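Local coordinates for protein trehalose-6-phosphate phosphatase (Neosartorya fumigata, PDB 5DXL) that belongs to the trehalose-phosphatase family of the HAD clan, combining a Rossmann-like core domain with a smaller alpha/beta cap domain, at residues Gln113-Glu118 and Glu163-Lys168; Glu157-Leu162 and Val172-Gly177; Leu48-Thr53 and Gly264-Leu269; Lys10-Tyr15 and Asn270-Ala275; Ile193-Val198 and Phe225-Lys230. All coordinates share one frame; numbering follows the deposited sequence.

Interaction 1: Gln113-Glu118 and Glu163-Lys168; sequences QKEVME and EETVAK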
# COMPACT_ATOMS: atom_id res chain seq x y z
N GLN A 113 -12.71 19.36 2.34
CA GLN A 113 -12.57 19.70 0.93
C GLN A 113 -13.15 21.08 0.61
O GLN A 113 -12.64 21.78 -0.26
CB GLN A 113 -13.23 18.65 0.04
CG GLN A 113 -12.51 17.32 0.10
CD GLN A 113 -12.79 16.47 -1.12
OE1 GLN A 113 -13.54 16.87 -2.00
NE2 GLN A 113 -12.20 15.29 -1.16
N LYS A 114 -14.20 21.47 1.32
CA LYS A 114 -14.81 22.77 1.11
C LYS A 114 -13.82 23.87 1.45
O LYS A 114 -13.64 24.82 0.69
CB LYS A 114 -16.09 22.92 1.94
CG LYS A 114 -16.80 24.26 1.75
CD LYS A 114 -18.15 24.31 2.48
CE LYS A 114 -18.81 25.67 2.32
NZ LYS A 114 -20.23 25.67 2.75
N GLU A 115 -13.17 23.74 2.60
CA GLU A 115 -12.24 24.77 3.04
C GLU A 115 -10.97 24.78 2.18
O GLU A 115 -10.46 25.84 1.84
CB GLU A 115 -11.87 24.57 4.51
CG GLU A 115 -11.13 25.75 5.10
CD GLU A 115 -11.04 25.69 6.61
OE1 GLU A 115 -11.72 24.84 7.21
OE2 GLU A 115 -10.27 26.49 7.19
N VAL A 116 -10.48 23.60 1.82
CA VAL A 116 -9.27 23.53 1.00
C VAL A 116 -9.52 24.14 -0.38
O VAL A 116 -8.67 24.86 -0.90
CB VAL A 116 -8.76 22.08 0.86
CG1 VAL A 116 -7.63 21.99 -0.17
CG2 VAL A 116 -8.27 21.57 2.20
N MSE A 117 -10.69 23.89 -0.97
CA MSE A 117 -11.04 24.52 -2.24
C MSE A 117 -11.07 26.05 -2.13
O MSE A 117 -10.56 26.75 -3.00
CB MSE A 117 -12.40 24.01 -2.74
CG MSE A 117 -12.38 22.59 -3.28
SE MSE A 117 -11.09 22.38 -4.75
CE MSE A 117 -11.91 23.58 -6.02
N GLU A 118 -11.66 26.55 -1.04
CA GLU A 118 -11.76 27.98 -0.83
C GLU A 118 -10.36 28.60 -0.74
O GLU A 118 -10.08 29.63 -1.38
CB GLU A 118 -12.57 28.27 0.44
CG GLU A 118 -13.02 29.70 0.59
CD GLU A 118 -14.04 29.86 1.70
OE1 GLU A 118 -14.63 28.84 2.12
OE2 GLU A 118 -14.24 31.01 2.15
N GLU A 163 -1.92 23.81 7.40
CA GLU A 163 -1.46 23.02 8.54
C GLU A 163 -2.03 23.52 9.86
O GLU A 163 -2.31 22.73 10.76
CB GLU A 163 0.07 23.01 8.60
CG GLU A 163 0.73 22.16 7.53
CD GLU A 163 2.23 22.40 7.43
OE1 GLU A 163 2.70 23.47 7.89
OE2 GLU A 163 2.94 21.53 6.89
N GLU A 164 -2.21 24.83 9.96
CA GLU A 164 -2.66 25.44 11.21
C GLU A 164 -4.17 25.49 11.34
O GLU A 164 -4.70 25.83 12.39
CB GLU A 164 -2.08 26.84 11.34
CG GLU A 164 -0.59 26.85 11.61
CD GLU A 164 0.03 28.22 11.47
OE1 GLU A 164 -0.70 29.19 11.19
OE2 GLU A 164 1.27 28.32 11.63
N THR A 165 -4.87 25.15 10.26
CA THR A 165 -6.33 25.22 10.27
C THR A 165 -6.94 23.87 9.90
O THR A 165 -7.29 23.08 10.78
CB THR A 165 -6.85 26.31 9.30
OG1 THR A 165 -6.32 26.09 7.98
CG2 THR A 165 -6.41 27.70 9.77
N VAL A 166 -7.03 23.61 8.60
CA VAL A 166 -7.67 22.40 8.09
C VAL A 166 -7.11 21.11 8.70
O VAL A 166 -7.87 20.22 9.11
CB VAL A 166 -7.53 22.34 6.56
CG1 VAL A 166 -8.16 21.06 6.02
CG2 VAL A 166 -8.17 23.56 5.92
N ALA A 167 -5.79 21.01 8.80
CA ALA A 167 -5.15 19.78 9.26
C ALA A 167 -5.32 19.55 10.76
O ALA A 167 -5.00 18.47 11.27
CB ALA A 167 -3.67 19.80 8.90
N LYS A 168 -5.81 20.55 11.47
CA LYS A 168 -6.02 20.38 12.90
C LYS A 168 -7.49 20.08 13.20
O LYS A 168 -7.84 19.69 14.31
CB LYS A 168 -5.54 21.61 13.66
CG LYS A 168 -4.02 21.72 13.70
CD LYS A 168 -3.53 22.82 14.63
CE LYS A 168 -2.12 22.52 15.14
NZ LYS A 168 -2.12 21.46 16.19
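Val166 packs against Val116 and along the side chain of Glu115 in a small, mainly apolar contact that joins helix 112-125 to the region where helix 148-164 gives way to helix 166-169. These helices belong to an alpha/beta unit built round the antiparallel sheet 131-134, 139-142, 180-185 and 172-177; its helix-strand-strand order, run through twice, is consistent with a C2-type cap of the HAD clan. The backbones stay 7.2 Å apart between Glu115 CA and Val166 CA, so side chains bridge the gap.

Val166 divides its two methyls between two neighbours on the helix. CG1 of Val166 meets Val116 CG2 at 3.9 Å, the two valines crossing at nearly a right angle in the buried part of the contact. CG2 of Val166 instead lies against the hydrocarbon and carboxylate carbons of Glu115, 3.8 Å from its CG and 3.6 Å from its CD. Glu115 has CG anti to the backbone N (chi1 -168°) and stays extended beyond it, which lays the whole chain alongside Val166, the two side chains running in opposite directions.

The same helix is tied to the sheet and to the hairpin loop at Arg136: Val116 also touches Leu139, and the Gln113 amide hydrogen-bonds to Arg134 and to the Arg136 carbonyl. Thr165 forms the outer margin, where Glu115 OE2 comes to 4.0 Å from Thr165 CB; the Thr165 hydroxyl turns back to hydrogen-bond the carbonyl O of Met161, one turn earlier.

Interaction 2: Glu157-Leu162 and Val172-Gly177; sequences ECRKML and VEVMAG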
# COMPACT_ATOMS: atom_id res chain seq x y z
N GLU A 157 3.42 29.66 2.08
CA GLU A 157 2.44 30.40 2.87
C GLU A 157 1.11 29.65 2.94
O GLU A 157 0.49 29.56 4.00
CB GLU A 157 2.25 31.80 2.30
CG GLU A 157 3.55 32.60 2.24
CD GLU A 157 4.14 32.84 3.63
OE1 GLU A 157 3.54 33.64 4.38
OE2 GLU A 157 5.19 32.24 3.98
N CYS A 158 0.71 29.09 1.81
CA CYS A 158 -0.54 28.34 1.75
C CYS A 158 -0.46 27.07 2.60
O CYS A 158 -1.40 26.72 3.31
CB CYS A 158 -0.87 28.00 0.30
SG CYS A 158 -2.44 27.09 0.10
N ARG A 159 0.68 26.39 2.53
CA ARG A 159 0.90 25.19 3.32
C ARG A 159 0.81 25.48 4.81
O ARG A 159 0.14 24.76 5.55
CB ARG A 159 2.25 24.55 3.00
CG ARG A 159 2.52 23.30 3.82
CD ARG A 159 3.84 22.64 3.47
NE ARG A 159 3.96 21.36 4.18
CZ ARG A 159 4.91 20.46 3.96
NH1 ARG A 159 5.83 20.68 3.04
NH2 ARG A 159 4.92 19.33 4.66
N LYS A 160 1.47 26.55 5.26
CA LYS A 160 1.43 26.90 6.67
C LYS A 160 -0.01 27.14 7.11
O LYS A 160 -0.44 26.67 8.17
CB LYS A 160 2.29 28.14 6.95
CG LYS A 160 2.18 28.63 8.38
CD LYS A 160 3.06 29.84 8.65
CE LYS A 160 2.76 30.45 10.01
NZ LYS A 160 3.83 31.37 10.47
N MSE A 161 -0.77 27.85 6.28
CA MSE A 161 -2.16 28.14 6.57
C MSE A 161 -2.98 26.86 6.73
O MSE A 161 -3.72 26.71 7.71
CB MSE A 161 -2.76 29.01 5.48
CG MSE A 161 -4.23 29.30 5.67
SE MSE A 161 -4.73 30.87 4.64
CE MSE A 161 -3.50 32.11 5.45
N LEU A 162 -2.84 25.94 5.78
CA LEU A 162 -3.58 24.67 5.83
C LEU A 162 -3.21 23.83 7.05
O LEU A 162 -4.07 23.20 7.66
CB LEU A 162 -3.34 23.87 4.55
CG LEU A 162 -3.99 24.53 3.33
CD1 LEU A 162 -3.60 23.82 2.04
CD2 LEU A 162 -5.50 24.59 3.48
N VAL A 172 -6.46 14.90 7.90
CA VAL A 172 -5.86 15.03 6.58
C VAL A 172 -4.41 15.43 6.73
O VAL A 172 -3.99 15.90 7.78
CB VAL A 172 -6.58 16.10 5.71
CG1 VAL A 172 -8.03 15.69 5.45
CG2 VAL A 172 -6.51 17.48 6.35
N GLU A 173 -3.64 15.22 5.68
CA GLU A 173 -2.29 15.74 5.70
C GLU A 173 -2.02 16.58 4.48
O GLU A 173 -2.65 16.41 3.44
CB GLU A 173 -1.27 14.62 5.82
CG GLU A 173 -1.28 13.65 4.70
CD GLU A 173 -0.46 12.43 5.03
OE1 GLU A 173 0.18 12.42 6.11
OE2 GLU A 173 -0.45 11.47 4.23
N VAL A 174 -1.07 17.50 4.63
CA VAL A 174 -0.67 18.39 3.56
C VAL A 174 0.69 17.94 3.02
O VAL A 174 1.64 17.82 3.79
CB VAL A 174 -0.60 19.86 4.04
CG1 VAL A 174 -0.47 20.79 2.87
CG2 VAL A 174 -1.84 20.21 4.87
N MSE A 175 0.75 17.66 1.72
CA MSE A 175 1.96 17.15 1.08
C MSE A 175 2.52 18.21 0.13
O MSE A 175 1.76 18.94 -0.50
CB MSE A 175 1.69 15.86 0.28
CG MSE A 175 0.79 14.81 0.93
SE MSE A 175 1.70 13.89 2.38
CE MSE A 175 3.13 13.03 1.35
N ALA A 176 3.84 18.29 0.01
CA ALA A 176 4.45 19.16 -0.99
C ALA A 176 5.13 18.34 -2.07
O ALA A 176 6.07 17.60 -1.80
CB ALA A 176 5.43 20.12 -0.34
N GLY A 177 4.62 18.45 -3.30
CA GLY A 177 5.25 17.85 -4.46
C GLY A 177 6.20 18.87 -5.07
O GLY A 177 6.36 19.95 -4.51
O HOH W 1 2.58 18.95 6.73
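Val174 receives the apolar part of this contact, with Leu162 on one methyl and Arg159 on the other. Leu162 CB stands 4.0 Å from Val174 CG2, and the aliphatic stem of Arg159 puts its CG 4.0 Å from Val174 CG1. Arg159 swings away from its own backbone N (chi1 179°) and stays extended as far as NE, sliding past Val174 in the opposite sense and carrying the guanidinium on to Ala176. There Arg159 NH1 approaches Ala176 CB to 3.4 Å, while Ala176 N lies above one face of the group, displaced toward its rim.

The 157-162 segment of helix 148-164 runs almost antiparallel to strand 172-177, at 167° with the axes 9.3 Å apart. This is helix-on-sheet packing in a cap-like alpha/beta domain: the strand is an outermost one of the four-stranded antiparallel sheet, and Leu162 also touches Val183 on the adjoining strand 180-185 and Phe120 of helix 112-125.

The polar link is made through water. One molecule, in the guanidinium plane at its edge, accepts from Arg159 NH2 at 3.1 Å and donates to Val174 O at 3.3 Å, spanning a gap that the arginine does not close directly. On the helix side, a salt bridge from Arg159 NE to the Glu163 carboxylate helps to fix the guanidinium's rotation.

Interaction 3: Leu48-Thr53 and Gly264-Leu269; sequences LRTLKT and GTISML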
# COMPACT_ATOMS: atom_id res chain seq x y z
N LEU A 48 -1.92 -15.22 -10.98
CA LEU A 48 -3.24 -15.53 -10.43
C LEU A 48 -3.30 -16.89 -9.75
O LEU A 48 -3.91 -17.02 -8.68
CB LEU A 48 -4.29 -15.45 -11.54
CG LEU A 48 -4.55 -14.03 -12.02
CD1 LEU A 48 -5.55 -14.03 -13.17
CD2 LEU A 48 -5.05 -13.18 -10.86
N ARG A 49 -2.70 -17.91 -10.36
CA ARG A 49 -2.63 -19.24 -9.75
C ARG A 49 -1.93 -19.17 -8.40
O ARG A 49 -2.35 -19.78 -7.44
CB ARG A 49 -1.88 -20.24 -10.63
CG ARG A 49 -2.66 -20.85 -11.77
CD ARG A 49 -1.94 -22.09 -12.30
NE ARG A 49 -0.52 -21.85 -12.59
CZ ARG A 49 -0.07 -21.33 -13.74
NH1 ARG A 49 -0.92 -21.00 -14.70
NH2 ARG A 49 1.23 -21.15 -13.91
N THR A 50 -0.82 -18.43 -8.38
CA THR A 50 0.01 -18.31 -7.20
C THR A 50 -0.77 -17.66 -6.06
O THR A 50 -0.73 -18.14 -4.92
CB THR A 50 1.27 -17.49 -7.53
OG1 THR A 50 1.96 -18.12 -8.61
CG2 THR A 50 2.20 -17.39 -6.33
N LEU A 51 -1.49 -16.59 -6.37
CA LEU A 51 -2.31 -15.91 -5.36
C LEU A 51 -3.48 -16.76 -4.91
O LEU A 51 -3.79 -16.80 -3.71
CB LEU A 51 -2.82 -14.57 -5.90
CG LEU A 51 -1.76 -13.49 -6.09
CD1 LEU A 51 -2.40 -12.25 -6.72
CD2 LEU A 51 -1.14 -13.12 -4.74
N LYS A 52 -4.14 -17.43 -5.85
CA LYS A 52 -5.30 -18.24 -5.50
C LYS A 52 -4.90 -19.36 -4.54
O LYS A 52 -5.58 -19.62 -3.54
CB LYS A 52 -5.94 -18.81 -6.76
CG LYS A 52 -7.13 -19.70 -6.46
CD LYS A 52 -7.74 -20.22 -7.74
CE LYS A 52 -8.93 -21.13 -7.43
NZ LYS A 52 -9.58 -21.61 -8.69
N THR A 53 -3.77 -20.01 -4.83
CA THR A 53 -3.29 -21.10 -4.00
C THR A 53 -2.89 -20.59 -2.61
O THR A 53 -3.22 -21.22 -1.60
CB THR A 53 -2.12 -21.82 -4.68
OG1 THR A 53 -2.60 -22.44 -5.89
CG2 THR A 53 -1.51 -22.89 -3.77
N GLY A 264 8.30 -16.59 -7.33
CA GLY A 264 9.02 -17.80 -6.97
C GLY A 264 9.00 -18.08 -5.48
O GLY A 264 8.86 -19.23 -5.05
N THR A 265 9.14 -17.02 -4.69
CA THR A 265 9.12 -17.14 -3.23
C THR A 265 7.75 -17.59 -2.73
O THR A 265 7.65 -18.49 -1.88
CB THR A 265 9.51 -15.82 -2.59
OG1 THR A 265 10.88 -15.56 -2.90
CG2 THR A 265 9.36 -15.90 -1.08
N ILE A 266 6.69 -16.99 -3.26
CA ILE A 266 5.35 -17.39 -2.83
C ILE A 266 5.06 -18.83 -3.28
O ILE A 266 4.47 -19.59 -2.52
CB ILE A 266 4.28 -16.42 -3.38
CG1 ILE A 266 4.53 -15.02 -2.83
CG2 ILE A 266 2.89 -16.88 -2.95
CD1 ILE A 266 3.77 -13.94 -3.57
N SER A 267 5.52 -19.20 -4.47
CA SER A 267 5.38 -20.60 -4.93
C SER A 267 6.06 -21.58 -3.98
O SER A 267 5.50 -22.64 -3.68
CB SER A 267 5.96 -20.76 -6.33
OG SER A 267 5.21 -19.99 -7.26
N MSE A 268 7.24 -21.22 -3.48
CA MSE A 268 7.94 -22.06 -2.51
C MSE A 268 7.07 -22.27 -1.28
O MSE A 268 6.96 -23.39 -0.78
CB MSE A 268 9.29 -21.44 -2.10
CG MSE A 268 9.95 -22.14 -0.88
SE MSE A 268 11.51 -21.13 -0.33
CE MSE A 268 10.51 -19.66 0.50
N LEU A 269 6.44 -21.20 -0.80
CA LEU A 269 5.57 -21.33 0.37
C LEU A 269 4.38 -22.23 0.05
O LEU A 269 4.01 -23.11 0.85
CB LEU A 269 5.09 -19.96 0.86
CG LEU A 269 6.20 -19.01 1.32
CD1 LEU A 269 5.55 -17.71 1.79
CD2 LEU A 269 7.04 -19.62 2.44
O HOH W 2 3.02 -20.50 -8.72
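Thr50 and Ser267 mark the closest backbone approach of segments 48-53 and 264-269, their CA atoms 6.3 Å apart. Both segments are regular helix, and the near approach is consistent with the short side chains of Thr50 and Ser267 at this point.

The side chain of Thr50 points at the other helix and splits by chemistry. Its methyl, on the far side of CB from the backbone N, pushes against Ile266: Thr50 CG2 is 3.5 Å from Ile266 CG2, tighter than an ordinary methyl contact, and 3.7 Å from Ile266 CB. Its hydroxyl lies on the side of Ser267. The two oxygens, Thr50 OG1 and Ser267 OG, remain 4.0 Å apart and are joined by a shared water that donates to both, at 2.6 Å to Thr50 OG1 and 2.7 Å to Ser267 OG. Each hydroxyl is also hydrogen-bonded to a carbonyl one turn back in its own helix, Thr50 to Arg46 O and Ser267 to Ile263 O. With chi1 near -60° in both residues, the oxygen sits beside its own backbone N, where it can meet that carbonyl and the water together.

Beneath the contact, Ile266 and Leu51 rest on Phe25 of the central strand 21-25, and Leu269 reaches Phe23. Two helices packed side by side over one face of a mostly parallel sheet form part of an outer helical layer of the alpha/beta sandwich characteristic of the Rossmann-like HAD core.

Interaction 4: Lys10-Tyr15 and Asn270-Ala275; sequences KLLKQY and NNSSSA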
# COMPACT_ATOMS: atom_id res chain seq x y z
N LYS A 10 14.88 -19.30 6.12
CA LYS A 10 14.31 -18.71 7.33
C LYS A 10 12.83 -18.41 7.15
O LYS A 10 12.03 -18.62 8.07
CB LYS A 10 15.04 -17.43 7.72
CG LYS A 10 16.38 -17.65 8.40
CD LYS A 10 16.93 -16.32 8.90
CE LYS A 10 18.26 -16.52 9.63
NZ LYS A 10 18.91 -15.21 9.93
N LEU A 11 12.48 -17.91 5.98
CA LEU A 11 11.09 -17.59 5.67
C LEU A 11 10.21 -18.83 5.74
O LEU A 11 9.15 -18.82 6.38
CB LEU A 11 10.99 -16.96 4.28
CG LEU A 11 9.60 -16.44 3.89
CD1 LEU A 11 9.33 -15.10 4.57
CD2 LEU A 11 9.47 -16.32 2.38
N LEU A 12 10.65 -19.89 5.07
CA LEU A 12 9.88 -21.12 5.00
C LEU A 12 9.73 -21.73 6.40
O LEU A 12 8.65 -22.21 6.76
CB LEU A 12 10.55 -22.11 4.05
CG LEU A 12 9.84 -23.45 3.91
CD1 LEU A 12 8.44 -23.23 3.36
CD2 LEU A 12 10.65 -24.39 3.03
N LYS A 13 10.80 -21.69 7.19
CA LYS A 13 10.75 -22.24 8.53
C LYS A 13 9.71 -21.53 9.41
O LYS A 13 8.92 -22.18 10.10
CB LYS A 13 12.13 -22.16 9.19
CG LYS A 13 12.21 -22.85 10.55
CD LYS A 13 13.58 -22.65 11.20
CE LYS A 13 13.64 -23.35 12.55
NZ LYS A 13 14.86 -22.99 13.31
N GLN A 14 9.68 -20.21 9.36
CA GLN A 14 8.71 -19.49 10.18
C GLN A 14 7.29 -19.66 9.62
O GLN A 14 6.33 -19.70 10.38
CB GLN A 14 9.08 -18.01 10.31
CG GLN A 14 8.26 -17.25 11.33
CD GLN A 14 8.31 -17.87 12.73
OE1 GLN A 14 9.27 -18.55 13.09
NE2 GLN A 14 7.26 -17.63 13.52
N TYR A 15 7.16 -19.75 8.30
CA TYR A 15 5.86 -20.01 7.66
C TYR A 15 5.25 -21.30 8.18
O TYR A 15 4.08 -21.34 8.57
CB TYR A 15 6.02 -20.08 6.14
CG TYR A 15 4.72 -20.29 5.37
CD1 TYR A 15 3.81 -19.25 5.19
CD2 TYR A 15 4.44 -21.51 4.78
CE1 TYR A 15 2.64 -19.44 4.46
CE2 TYR A 15 3.27 -21.70 4.05
CZ TYR A 15 2.38 -20.66 3.90
OH TYR A 15 1.22 -20.86 3.18
N ASN A 270 3.79 -22.03 -1.13
CA ASN A 270 2.66 -22.85 -1.56
C ASN A 270 3.01 -24.32 -1.65
O ASN A 270 2.19 -25.18 -1.33
CB ASN A 270 2.15 -22.39 -2.93
CG ASN A 270 1.37 -21.08 -2.88
OD1 ASN A 270 0.89 -20.67 -1.83
ND2 ASN A 270 1.24 -20.42 -4.03
N ASN A 271 4.23 -24.62 -2.08
CA ASN A 271 4.65 -26.00 -2.27
C ASN A 271 4.92 -26.74 -0.97
O ASN A 271 5.24 -27.94 -0.99
CB ASN A 271 5.89 -26.05 -3.16
CG ASN A 271 5.58 -25.70 -4.60
OD1 ASN A 271 4.43 -25.78 -5.03
ND2 ASN A 271 6.60 -25.30 -5.35
N SER A 272 4.80 -26.04 0.15
CA SER A 272 4.93 -26.68 1.46
C SER A 272 3.58 -27.17 1.96
O SER A 272 3.47 -27.66 3.08
CB SER A 272 5.56 -25.73 2.48
OG SER A 272 4.65 -24.71 2.87
N SER A 273 2.55 -27.04 1.12
CA SER A 273 1.23 -27.57 1.45
C SER A 273 1.31 -29.07 1.59
O SER A 273 2.17 -29.72 1.00
CB SER A 273 0.19 -27.20 0.38
OG SER A 273 0.36 -28.02 -0.77
N SER A 274 0.40 -29.64 2.38
CA SER A 274 0.33 -31.09 2.52
C SER A 274 0.17 -31.77 1.17
O SER A 274 0.88 -32.73 0.87
CB SER A 274 -0.83 -31.48 3.45
OG SER A 274 -0.55 -31.08 4.78
N ALA A 275 -0.75 -31.28 0.36
CA ALA A 275 -0.99 -31.88 -0.95
C ALA A 275 0.27 -31.87 -1.82
O ALA A 275 0.66 -32.90 -2.36
CB ALA A 275 -2.14 -31.17 -1.66
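Ser272 is met by two side chains one turn apart on the N-terminal helix, Leu12 and Tyr15. Leu12 offers a methyl: its CD1 lies 3.9 Å from Ser272 CB. Tyr15 offers the rim of its ring, with Ser272 OG near the ring plane, 3.5 Å from CE2 and 3.7 Å from CD2 of Tyr15. The serine oxygen therefore faces the C-H edge of the tyrosine and stays clear of the pi cloud. In both Leu12 and Tyr15 the first torsion is trans (chi1 179° and -178°), which sends their side chains across to the serine although the CA atoms of Leu12 and Ser272 are 8.2 Å apart.

The next shell fixes each partner. The chain at Ser272 follows a type I beta turn from Asn270 to Ser273, closed by Ser273 N to Asn270 O at 3.1 Å, and Ser273 then serves as N-cap of helix 274-280, so the turn directly connects two helices. Ser272 OG is hydrogen-bonded to Leu269 O, close to the C-terminal end of helix 259-270. Tyr15 is held at its hydroxyl by Asn60 ND2, and its ring has a cation-pi partner in Arg21 and an edge-to-face one in Phe211.

The contact thus packs the first helix of the chain against the turn after helix 259-270, on the Rossmann-like core. Helix 8-17 lies beside helix 259-270, with Leu12 and Tyr15 both packed on Leu269, while Asn270 ND2 reaches across to the Thr50 carbonyl of helix 45-56.

Interaction 5: Ile193-Val198 and Phe225-Lys230; sequences IAARLV and FRALKK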
# COMPACT_ATOMS: atom_id res chain seq x y z
N ILE A 193 -2.62 2.02 6.35
CA ILE A 193 -3.28 0.82 5.89
C ILE A 193 -2.68 -0.44 6.56
O ILE A 193 -3.41 -1.22 7.14
CB ILE A 193 -3.19 0.72 4.34
CG1 ILE A 193 -3.91 1.93 3.71
CG2 ILE A 193 -3.76 -0.61 3.86
CD1 ILE A 193 -3.66 2.12 2.19
N ALA A 194 -1.36 -0.60 6.51
CA ALA A 194 -0.67 -1.76 7.09
C ALA A 194 -0.76 -1.88 8.62
O ALA A 194 -0.85 -2.98 9.17
CB ALA A 194 0.81 -1.74 6.68
N ALA A 195 -0.69 -0.76 9.33
CA ALA A 195 -0.79 -0.81 10.78
C ALA A 195 -2.19 -1.26 11.18
O ALA A 195 -2.35 -2.04 12.11
CB ALA A 195 -0.48 0.55 11.39
N ARG A 196 -3.18 -0.76 10.46
CA ARG A 196 -4.58 -1.09 10.71
C ARG A 196 -4.80 -2.59 10.60
O ARG A 196 -5.48 -3.20 11.43
CB ARG A 196 -5.49 -0.33 9.74
CG ARG A 196 -6.92 -0.15 10.21
CD ARG A 196 -7.84 0.28 9.07
NE ARG A 196 -7.80 -0.66 7.95
CZ ARG A 196 -8.28 -1.90 7.98
NH1 ARG A 196 -8.84 -2.38 9.09
NH2 ARG A 196 -8.19 -2.68 6.91
N LEU A 197 -4.21 -3.20 9.58
CA LEU A 197 -4.31 -4.64 9.37
C LEU A 197 -3.74 -5.47 10.51
O LEU A 197 -4.29 -6.51 10.87
CB LEU A 197 -3.63 -5.03 8.07
CG LEU A 197 -4.58 -5.01 6.88
CD1 LEU A 197 -3.82 -5.31 5.61
CD2 LEU A 197 -5.67 -6.04 7.13
N VAL A 198 -2.62 -5.02 11.07
CA VAL A 198 -1.98 -5.77 12.14
C VAL A 198 -2.76 -5.60 13.45
O VAL A 198 -2.92 -6.56 14.22
CB VAL A 198 -0.52 -5.31 12.35
CG1 VAL A 198 0.05 -5.90 13.62
CG2 VAL A 198 0.32 -5.72 11.15
N PHE A 225 6.65 -0.83 5.55
CA PHE A 225 7.81 -1.37 6.28
C PHE A 225 8.01 -0.60 7.58
O PHE A 225 8.27 -1.20 8.63
CB PHE A 225 9.09 -1.31 5.44
CG PHE A 225 8.97 -1.88 4.05
CD1 PHE A 225 8.17 -2.99 3.79
CD2 PHE A 225 9.66 -1.29 3.00
CE1 PHE A 225 8.07 -3.51 2.50
CE2 PHE A 225 9.56 -1.79 1.71
CZ PHE A 225 8.77 -2.90 1.45
N ARG A 226 7.86 0.72 7.51
CA ARG A 226 7.94 1.57 8.70
C ARG A 226 6.90 1.16 9.73
O ARG A 226 7.21 1.03 10.92
CB ARG A 226 7.72 3.04 8.35
CG ARG A 226 8.94 3.72 7.80
CD ARG A 226 8.77 5.25 7.72
NE ARG A 226 9.86 5.80 6.94
CZ ARG A 226 9.81 6.01 5.63
NH1 ARG A 226 8.71 5.74 4.96
NH2 ARG A 226 10.87 6.50 4.99
N ALA A 227 5.67 0.95 9.28
CA ALA A 227 4.61 0.58 10.19
C ALA A 227 4.89 -0.75 10.88
O ALA A 227 4.61 -0.91 12.07
CB ALA A 227 3.27 0.51 9.44
N LEU A 228 5.43 -1.71 10.15
CA LEU A 228 5.69 -3.02 10.74
C LEU A 228 6.83 -2.94 11.76
O LEU A 228 6.83 -3.68 12.73
CB LEU A 228 6.01 -4.04 9.65
CG LEU A 228 4.75 -4.54 8.94
CD1 LEU A 228 5.14 -5.43 7.78
CD2 LEU A 228 3.88 -5.31 9.92
N LYS A 229 7.76 -2.02 11.55
CA LYS A 229 8.83 -1.81 12.54
C LYS A 229 8.26 -1.22 13.83
O LYS A 229 8.89 -1.30 14.89
CB LYS A 229 9.93 -0.92 11.95
CG LYS A 229 10.85 -1.68 11.02
CD LYS A 229 11.71 -0.76 10.15
CE LYS A 229 12.81 -0.09 10.93
NZ LYS A 229 13.79 0.55 10.00
N LYS A 230 7.05 -0.67 13.75
CA LYS A 230 6.35 -0.12 14.91
C LYS A 230 5.25 -1.04 15.46
O LYS A 230 4.50 -0.65 16.34
CB LYS A 230 5.72 1.23 14.56
CG LYS A 230 6.72 2.30 14.25
CD LYS A 230 6.06 3.53 13.65
CE LYS A 230 5.15 4.23 14.63
NZ LYS A 230 4.73 5.56 14.10
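Ala227 is the bump at the centre of this helix-helix contact, set against Ala194 and Ala195 where helices 190-199 and 222-229 pack together on the Rossmann-like core. Helix 222-229 is the connection between the neighbouring parallel strands 211-216 and 238-243, a beta-alpha-beta unit. The short helical segments run in roughly the same direction, crossing at -38° with axes 8.6 Å apart.

The methyl of Ala227 settles into the shallow hollow between two consecutive alanines: its CB is 4.3 Å from Ala194 CB and 4.2 Å from Ala195 CB, and it also faces the backbone N of Ala195. With only methyl groups here, the CA atoms of Ala195 and Ala227 come to 5.6 Å.

A turn further along helix 190-199, Val198 meets Leu228, the residue next to Ala227. The two cross at an oblique angle on the sheet side of the contact, where Val198 touches Leu22 and Leu228 touches Met24 of strand 21-25. Leu228 starts off to one side of the partner helix, but CG beside its backbone N (chi1 -78°) and an extended second torsion bring one branch back across, leaving Leu228 CD2 3.8 Å from Val198 CG2.

How the interactions relate
Interactions 1 and 2 lie with centres 9 Å apart in the cap-like domain; they share helix 148-164, and Ala167 N probably hydrogen-bonds to Leu162 O between them. Interactions 3 and 4, centres 11 Å apart, adjoin on the core domain, about 42 to 49 Å from that pair. Interaction 5 stands between, roughly 23 to 27 Å from each. Its helices lean on Leu22 and Met24 of strand 21-25, whereas interaction 3 covers Phe23 and Phe25, so the two pack on opposite faces of the central sheet. Along the chain, interaction 4 encloses interaction 3, which encloses the rest; the segments of 1 and 2 alternate and close before 5 opens. The first helix and the turn after helix 259-270 thereby meet on the core.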